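Local coordinates for protein acetaldehyde dehydrogenase (Acetylating) (Geobacillus thermoglucosidasius, PDB 5J78) that probably catalyses the NAD-dependent, coenzyme A-acetylating oxidation of acetaldehyde to acetyl-CoA and its reversal, at residues 228-233 with 448-453; 292-295 with 299-302. One frame throughout, in Å; residues are numbered along the deposited sequence.

Contact 1: residues 228-233 with 448-453; sequences AAYSSG and NNITSD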
loop_
_atom_site.group_PDB
_atom_site.type_symbol
_atom_site.label_atom_id
_atom_site.label_comp_id
_atom_site.label_asym_id
_atom_site.label_seq_id
_atom_site.Cartn_x
_atom_site.Cartn_y
_atom_site.Cartn_z
ATOM N N ALA A 228 -12.873 -5.658 -1.101
ATOM C CA ALA A 228 -12.483 -4.262 -0.896
ATOM C C ALA A 228 -13.232 -3.643 0.283
ATOM O O ALA A 228 -12.662 -2.880 1.079
ATOM C CB ALA A 228 -12.727 -3.452 -2.137
ATOM N N ALA A 229 -14.515 -3.960 0.388
ATOM C CA ALA A 229 -15.310 -3.434 1.491
ATOM C C ALA A 229 -14.796 -3.979 2.842
ATOM O O ALA A 229 -14.777 -3.260 3.826
ATOM C CB ALA A 229 -16.803 -3.771 1.290
ATOM N N TYR A 230 -14.382 -5.241 2.882
ATOM C CA TYR A 230 -13.797 -5.797 4.111
ATOM C C TYR A 230 -12.314 -5.406 4.313
ATOM O O TYR A 230 -11.667 -5.853 5.273
ATOM C CB TYR A 230 -13.961 -7.321 4.131
ATOM C CG TYR A 230 -15.364 -7.725 4.526
ATOM C CD1 TYR A 230 -15.758 -7.707 5.854
ATOM C CD2 TYR A 230 -16.305 -8.070 3.575
ATOM C CE1 TYR A 230 -17.037 -8.049 6.226
ATOM C CE2 TYR A 230 -17.595 -8.414 3.933
ATOM C CZ TYR A 230 -17.961 -8.399 5.254
ATOM O OH TYR A 230 -19.254 -8.737 5.616
ATOM N N SER A 231 -11.806 -4.544 3.434
ATOM C CA SER A 231 -10.427 -4.051 3.498
ATOM C C SER A 231 -10.425 -2.564 3.745
ATOM O O SER A 231 -9.380 -1.939 3.746
ATOM C CB SER A 231 -9.666 -4.327 2.201
ATOM O OG SER A 231 -9.564 -5.712 1.916
ATOM N N SER A 232 -11.617 -2.000 3.918
ATOM C CA SER A 232 -11.807 -0.553 3.920
ATOM C C SER A 232 -11.469 0.135 5.225
ATOM O O SER A 232 -11.368 1.367 5.278
ATOM C CB SER A 232 -13.257 -0.235 3.603
ATOM O OG SER A 232 -14.080 -0.737 4.642
ATOM N N GLY A 233 -11.346 -0.655 6.286
ATOM C CA GLY A 233 -11.215 -0.106 7.619
ATOM C C GLY A 233 -12.565 0.188 8.266
ATOM O O GLY A 233 -12.595 0.701 9.385
ATOM N N ASN A 448 -16.773 -15.364 3.255
ATOM C CA ASN A 448 -16.091 -14.094 3.560
ATOM C C ASN A 448 -17.032 -12.970 3.951
ATOM O O ASN A 448 -16.784 -11.798 3.655
ATOM C CB ASN A 448 -15.237 -13.646 2.379
ATOM C CG ASN A 448 -14.032 -12.815 2.815
ATOM O OD1 ASN A 448 -12.996 -13.361 3.175
ATOM N ND2 ASN A 448 -14.171 -11.494 2.792
ATOM N N ASN A 449 -18.094 -13.322 4.662
ATOM C CA ASN A 449 -19.091 -12.342 5.076
ATOM C C ASN A 449 -19.321 -12.396 6.585
ATOM O O ASN A 449 -19.142 -13.446 7.208
ATOM C CB ASN A 449 -20.433 -12.579 4.364
ATOM C CG ASN A 449 -20.385 -12.333 2.852
ATOM O OD1 ASN A 449 -21.196 -12.909 2.097
ATOM N ND2 ASN A 449 -19.468 -11.473 2.399
ATOM N N ILE A 450 -19.762 -11.278 7.158
ATOM C CA ILE A 450 -20.004 -11.186 8.588
ATOM C C ILE A 450 -21.332 -11.846 9.002
ATOM O O ILE A 450 -21.534 -12.132 10.179
ATOM C CB ILE A 450 -19.980 -9.701 9.054
ATOM C CG1 ILE A 450 -19.830 -9.599 10.584
ATOM C CG2 ILE A 450 -21.216 -8.956 8.586
ATOM C CD1 ILE A 450 -18.444 -9.927 11.123
ATOM N N THR A 451 -22.233 -12.088 8.044
ATOM C CA THR A 451 -23.499 -12.765 8.333
ATOM C C THR A 451 -23.991 -13.633 7.173
ATOM O O THR A 451 -23.615 -13.423 6.015
ATOM C CB THR A 451 -24.619 -11.769 8.686
ATOM O OG1 THR A 451 -25.763 -12.497 9.156
ATOM C CG2 THR A 451 -25.016 -10.936 7.486
ATOM N N SER A 452 -24.830 -14.603 7.513
ATOM C CA SER A 452 -25.486 -15.485 6.539
ATOM C C SER A 452 -26.940 -15.096 6.365
ATOM O O SER A 452 -27.669 -15.746 5.623
ATOM C CB SER A 452 -25.417 -16.948 6.979
ATOM O OG SER A 452 -26.032 -17.091 8.250
ATOM N N ASP A 453 -27.363 -14.057 7.082
ATOM C CA ASP A 453 -28.723 -13.550 6.985
ATOM C C ASP A 453 -29.011 -12.896 5.649
ATOM O O ASP A 453 -28.110 -12.370 4.998
ATOM C CB ASP A 453 -28.989 -12.495 8.056
ATOM C CG ASP A 453 -28.883 -13.031 9.461
ATOM O OD1 ASP A 453 -28.811 -14.273 9.654
ATOM O OD2 ASP A 453 -28.897 -12.179 10.379
#
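Tyr230 reaches from the end of helix 223-229 to the loop at Ile450, and its side chain makes every contact between the two segments. From CB, which points toward that loop, the ring swings to lie beside the backbone N with CG anti to the carbonyl carbon (chi1 -78°). On the way out CD2 passes Asn448, whose ND2 is 4.1 Å away; the two side chains run past each other in opposite senses, ring and amide planes perpendicular. That ND2 bonds to the carbonyl of Gly233 in a second subunit and merely neighbours the ring. Next, CE2 lies 3.5 Å from the Asn448 carbonyl O, which sits over one face. CE2 is also 3.9 Å from Asn449 ND2, an amide fixed by Val239 O and, through its OD1, by Cys443 N. At the tip, Tyr230 OH accepts the backbone N-H of Ile450 at 3.0 Å with an N-H...O angle of 151°, and is bonded by Gly238 N as well. The buried hydroxyl thus serves two backbone amides.

Helix 223-229 is the connection of a beta-alpha-beta crossover between the parallel strands 216-219 and 236-238, and the small Ala229 rests against both of them. Just beyond, Ser232 OG turns back to Ala229 O at 2.7 Å, pinning a type I turn that starts at Ala229. A phenylalanine in place of Tyr230 would keep the ring, but the amides of Ile450 and Gly238 would probably be left without their shared acceptor. Ile450 suits the spot as a branched apolar residue: its CG2 lies 3.6 Å from Tyr230 OH, while its side chain also packs on Tyr237 of its own chain and on Tyr237 of the second subunit.

Contact 2: residues 292-295 with 299-302; sequences ELKQ and YFLN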
loop_
_atom_site.group_PDB
_atom_site.type_symbol
_atom_site.label_atom_id
_atom_site.label_comp_id
_atom_site.label_asym_id
_atom_site.label_seq_id
_atom_site.Cartn_x
_atom_site.Cartn_y
_atom_site.Cartn_z
ATOM N N GLU A 292 -40.091 -33.659 -19.441
ATOM C CA GLU A 292 -40.877 -32.580 -18.870
ATOM C C GLU A 292 -40.205 -31.210 -19.106
ATOM O O GLU A 292 -40.885 -30.211 -19.371
ATOM C CB GLU A 292 -41.100 -32.828 -17.380
ATOM C CG GLU A 292 -42.123 -31.907 -16.752
ATOM C CD GLU A 292 -43.522 -32.139 -17.292
ATOM O OE1 GLU A 292 -43.977 -33.301 -17.272
ATOM O OE2 GLU A 292 -44.168 -31.164 -17.732
ATOM N N LEU A 293 -38.877 -31.169 -19.028
ATOM C CA LEU A 293 -38.133 -29.935 -19.300
ATOM C C LEU A 293 -38.314 -29.526 -20.771
ATOM O O LEU A 293 -38.571 -28.355 -21.083
ATOM C CB LEU A 293 -36.637 -30.103 -18.986
ATOM C CG LEU A 293 -36.172 -29.913 -17.528
ATOM C CD1 LEU A 293 -34.825 -30.614 -17.290
ATOM C CD2 LEU A 293 -36.065 -28.421 -17.174
ATOM N N LYS A 294 -38.161 -30.488 -21.678
ATOM C CA LYS A 294 -38.389 -30.216 -23.097
ATOM C C LYS A 294 -39.801 -29.689 -23.312
ATOM O O LYS A 294 -39.994 -28.701 -24.025
ATOM C CB LYS A 294 -38.132 -31.472 -23.938
ATOM C CG LYS A 294 -36.644 -31.748 -24.187
ATOM C CD LYS A 294 -36.442 -32.962 -25.056
ATOM C CE LYS A 294 -35.010 -33.149 -25.441
ATOM N NZ LYS A 294 -34.814 -34.468 -26.119
ATOM N N GLN A 295 -40.780 -30.327 -22.676
ATOM C CA GLN A 295 -42.172 -29.936 -22.846
ATOM C C GLN A 295 -42.427 -28.517 -22.383
ATOM O O GLN A 295 -43.327 -27.848 -22.890
ATOM C CB GLN A 295 -43.094 -30.905 -22.092
ATOM C CG GLN A 295 -44.566 -30.769 -22.438
ATOM C CD GLN A 295 -44.913 -31.306 -23.829
ATOM O OE1 GLN A 295 -44.357 -32.314 -24.288
ATOM N NE2 GLN A 295 -45.834 -30.632 -24.504
ATOM N N TYR A 299 -34.197 -26.499 -24.240
ATOM C CA TYR A 299 -33.472 -27.054 -25.369
ATOM C C TYR A 299 -32.175 -27.743 -24.933
ATOM O O TYR A 299 -31.225 -27.086 -24.496
ATOM C CB TYR A 299 -33.151 -25.941 -26.375
ATOM C CG TYR A 299 -32.546 -26.429 -27.669
ATOM C CD1 TYR A 299 -31.170 -26.572 -27.804
ATOM C CD2 TYR A 299 -33.347 -26.737 -28.763
ATOM C CE1 TYR A 299 -30.597 -27.025 -29.003
ATOM C CE2 TYR A 299 -32.786 -27.193 -29.973
ATOM C CZ TYR A 299 -31.410 -27.332 -30.083
ATOM O OH TYR A 299 -30.839 -27.780 -31.266
ATOM N N PHE A 300 -32.132 -29.065 -25.053
ATOM C CA PHE A 300 -30.935 -29.832 -24.710
ATOM C C PHE A 300 -29.899 -29.805 -25.825
ATOM O O PHE A 300 -30.149 -30.294 -26.934
ATOM C CB PHE A 300 -31.295 -31.281 -24.393
ATOM C CG PHE A 300 -31.875 -31.470 -23.036
ATOM C CD1 PHE A 300 -33.182 -31.109 -22.773
ATOM C CD2 PHE A 300 -31.112 -32.016 -22.013
ATOM C CE1 PHE A 300 -33.720 -31.280 -21.518
ATOM C CE2 PHE A 300 -31.642 -32.199 -20.756
ATOM C CZ PHE A 300 -32.943 -31.833 -20.502
ATOM N N LEU A 301 -28.734 -29.246 -25.513
ATOM C CA LEU A 301 -27.639 -29.126 -26.467
ATOM C C LEU A 301 -27.004 -30.481 -26.754
ATOM O O LEU A 301 -26.842 -31.282 -25.843
ATOM C CB LEU A 301 -26.558 -28.181 -25.933
ATOM C CG LEU A 301 -26.958 -26.768 -25.526
ATOM C CD1 LEU A 301 -25.792 -26.082 -24.818
ATOM C CD2 LEU A 301 -27.398 -25.956 -26.738
ATOM N N ASN A 302 -26.630 -30.735 -28.008
ATOM C CA ASN A 302 -25.864 -31.939 -28.321
ATOM C C ASN A 302 -24.394 -31.599 -28.135
ATOM O O ASN A 302 -24.062 -30.457 -27.800
ATOM C CB ASN A 302 -26.167 -32.461 -29.735
ATOM C CG ASN A 302 -25.918 -31.437 -30.821
ATOM O OD1 ASN A 302 -24.969 -30.649 -30.763
ATOM N ND2 ASN A 302 -26.781 -31.444 -31.835
#
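The Glu305 carboxylate is held at both oxygens from the segment 299-302: OE2 is hydrogen-bonded to Tyr299 OH and OE1 to the backbone N of Asn302. Asn302, at the N-cap of helix 303-313, also caps a backbone N of that helix with its side chain, an exchange resembling a capping box. These bonds anchor the segment on one side. Tyr299 points away from helix 286-295, and the next residue, Phe300, points toward it, the alternation of a strand.

Across the contact there is only apolar packing. Leu293 CD1 meets the ring of Phe300 at its edge, near the ring plane, 3.9 Å from CZ, and Leu293 CB is 4.0 Å from CE1. Lys294 runs its methylene chain across the phenyl group at about a right angle: both CG and CE are 3.8 Å from Phe300 CD1. With the chain extended beyond CG (chi2 -178°), these two carbons both lie beside the same ring atom. Lysine suits this exposed position because its carbons can pack against an aromatic side chain while the ammonium group lies farther out. Leucine is fitting on the inner side, where it is buried and also touches Val258.

Helix 286-295 runs into strand 298-300 after a very short connection, so Phe300 packs on the last turn of the helix that precedes its own strand. That strand is an outermost one of a seven-stranded parallel sheet within the chain; Tyr299 pairs with Leu345 and Val347 of strand 345-349, Phe300 also packs on Val347, and helix 254-265 lies against Leu293.

In the fold
The two contacts belong to different sheets of the fold. Contact 1 ties the crossover helix of the mixed sheet to the loop leading into strand 461-468, its centre about 15 Å from that of the chain; contact 2 lies at the margin of the parallel sheet, its centre about 29 Å from that of the chain, on the opposite side. The centres of contact 1 and contact 2 are about 40 Å apart and their nearest atoms about 27 Å, with no touch. Contact 1 borders a second subunit and a bound glycerol, whereas no other chain of the assembly reaches contact 2. Cys273, found as 3-sulfinoalanine, lies in sequence between segment 228-233 and segment 292-295, shortly before strand 276-282 of the parallel sheet.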